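Side-chain contact in L-ornithine 5-monooxygenase (Pseudomonas aeruginosa, PDB 3S5W), which uses FAD, NADPH and molecular oxygen to hydroxylate the side-chain nitrogen of L-ornithine, the first step in making the siderophore pyoverdin: residues R134-A137 against S138-E142. Numbering follows the deposited sequence.
Sequences RWVA and SHFQE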
loop_
_atom_site.group_PDB
_atom_site.type_symbol
_atom_site.label_atom_id
_atom_site.label_comp_id
_atom_site.label_asym_id
_atom_site.label_seq_id
_atom_site.Cartn_x
_atom_site.Cartn_y
_atom_site.Cartn_z
ATOM N N ARG A 134 14.868 2.138 -2.207
ATOM C CA ARG A 134 15.611 2.173 -3.492
ATOM C C ARG A 134 17.042 1.702 -3.263
ATOM O O ARG A 134 17.589 0.945 -4.056
ATOM C CB ARG A 134 15.591 3.579 -4.061
ATOM C CG ARG A 134 14.218 3.937 -4.633
ATOM C CD ARG A 134 14.081 5.402 -5.002
ATOM N NE ARG A 134 15.196 5.870 -5.816
ATOM C CZ ARG A 134 15.253 5.806 -7.142
ATOM N NH1 ARG A 134 14.241 5.300 -7.846
ATOM N NH2 ARG A 134 16.335 6.253 -7.767
ATOM N N TRP A 135 17.643 2.135 -2.158
ATOM C CA TRP A 135 19.009 1.732 -1.853
ATOM C C TRP A 135 19.090 0.214 -1.626
ATOM O O TRP A 135 19.964 -0.437 -2.187
ATOM C CB TRP A 135 19.562 2.505 -0.656
ATOM C CG TRP A 135 20.932 2.041 -0.214
ATOM C CD1 TRP A 135 22.140 2.366 -0.784
ATOM C CD2 TRP A 135 21.224 1.170 0.887
ATOM N NE1 TRP A 135 23.162 1.755 -0.100
ATOM C CE2 TRP A 135 22.632 1.016 0.931
ATOM C CE3 TRP A 135 20.428 0.499 1.842
ATOM C CZ2 TRP A 135 23.267 0.213 1.896
ATOM C CZ3 TRP A 135 21.051 -0.292 2.801
ATOM C CH2 TRP A 135 22.460 -0.422 2.831
ATOM N N VAL A 136 18.164 -0.354 -0.850
ATOM C CA VAL A 136 18.162 -1.793 -0.621
ATOM C C VAL A 136 17.969 -2.535 -1.970
ATOM O O VAL A 136 18.715 -3.464 -2.246
ATOM C CB VAL A 136 17.097 -2.242 0.386
ATOM C CG1 VAL A 136 17.018 -3.783 0.481
ATOM C CG2 VAL A 136 17.434 -1.688 1.808
ATOM N N ALA A 137 16.953 -2.134 -2.741
ATOM C CA ALA A 137 16.589 -2.789 -4.013
ATOM C C ALA A 137 17.753 -2.780 -5.023
ATOM O O ALA A 137 17.906 -3.741 -5.763
ATOM C CB ALA A 137 15.335 -2.131 -4.634
ATOM N N SER A 138 18.561 -1.717 -5.024
ATOM C CA SER A 138 19.755 -1.595 -5.872
ATOM C C SER A 138 20.825 -2.667 -5.598
ATOM O O SER A 138 21.792 -2.761 -6.357
ATOM C CB SER A 138 20.390 -0.192 -5.758
ATOM O OG SER A 138 21.195 -0.128 -4.590
ATOM N N HIS A 139 20.677 -3.459 -4.528
ATOM C CA HIS A 139 21.549 -4.631 -4.302
ATOM C C HIS A 139 21.038 -5.904 -4.977
ATOM O O HIS A 139 21.666 -6.965 -4.860
ATOM C CB HIS A 139 21.753 -4.898 -2.805
ATOM C CG HIS A 139 22.526 -3.825 -2.113
ATOM N ND1 HIS A 139 21.958 -2.627 -1.737
ATOM C CD2 HIS A 139 23.831 -3.760 -1.753
ATOM C CE1 HIS A 139 22.883 -1.866 -1.178
ATOM N NE2 HIS A 139 24.025 -2.535 -1.165
ATOM N N PHE A 140 19.903 -5.800 -5.680
ATOM C CA PHE A 140 19.234 -6.983 -6.269
ATOM C C PHE A 140 18.984 -6.812 -7.770
ATOM O O PHE A 140 18.030 -7.369 -8.331
ATOM C CB PHE A 140 17.948 -7.340 -5.485
ATOM C CG PHE A 140 18.229 -7.731 -4.083
ATOM C CD1 PHE A 140 18.315 -6.760 -3.083
ATOM C CD2 PHE A 140 18.475 -9.058 -3.758
ATOM C CE1 PHE A 140 18.652 -7.110 -1.767
ATOM C CE2 PHE A 140 18.800 -9.411 -2.451
ATOM C CZ PHE A 140 18.874 -8.436 -1.459
ATOM N N GLN A 141 19.865 -6.033 -8.399
ATOM C CA GLN A 141 19.796 -5.702 -9.817
ATOM C C GLN A 141 19.792 -6.932 -10.729
ATOM O O GLN A 141 19.150 -6.906 -11.777
ATOM C CB GLN A 141 20.914 -4.748 -10.201
ATOM C CG GLN A 141 20.659 -3.301 -9.763
ATOM C CD GLN A 141 21.869 -2.384 -9.972
ATOM O OE1 GLN A 141 22.329 -1.711 -9.039
ATOM N NE2 GLN A 141 22.385 -2.353 -11.197
ATOM N N GLU A 142 20.475 -7.998 -10.324
ATOM C CA GLU A 142 20.466 -9.245 -11.105
ATOM C C GLU A 142 19.121 -9.953 -11.066
ATOM O O GLU A 142 18.786 -10.705 -11.988
ATOM C CB GLU A 142 21.585 -10.200 -10.683
ATOM C CG GLU A 142 22.962 -9.784 -11.243
ATOM C CD GLU A 142 24.075 -10.782 -10.932
ATOM O OE1 GLU A 142 24.018 -11.450 -9.869
ATOM O OE2 GLU A 142 25.022 -10.882 -11.753
#
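Trp-135 O, near the end of helix 126-137, is gripped by two side chains that follow the helix. Ser-138 OG donates to Trp-135 O at 2.7 Å and His-139 ND1 to the same oxygen at 3.0 Å, the two arriving from opposite faces of the carbonyl plane. The hydroxyl folds back this far because OG sits between its own backbone N and carbonyl carbon (chi1 81°). The imidazole bond is bent, 133° at the hydrogen, and the ND1 proton is probably bifurcated, mainly toward Trp-135 O and only weakly toward Val-136 O. The edge of the imidazole is turned to one face of the Trp-135 indole in a T-shaped pair, planes at 77°, and His-139 CE1 comes 3.6 Å from Trp-135 CE2.

Main-chain bonds satisfy the other carbonyls. Ser-138 N makes a helical i to i+4 bond to Arg-134 O; the next two shorten to i to i+3, His-139 N to Val-136 O at 3.0 Å and Phe-140 N to Ala-137 O at 2.9 Å, the latter closing a type I turn. As is common at helix C-termini, His-139 N thus serves Val-136 O, and side-chain donors take up Trp-135 O. Phe-140 lays its ring edge beside Val-136 O, with CD1 3.4 Å away.

Arg-134 NH1 bonds to Tyr-70 O and forms a salt bridge with Asp-69, both in the FAD-binding segment. Val-136 and Phe-140 pack on Ile-47 of helix 40-56, and the chain leaves the turn toward strand 144-146, which pairs in parallel with strand 61-65.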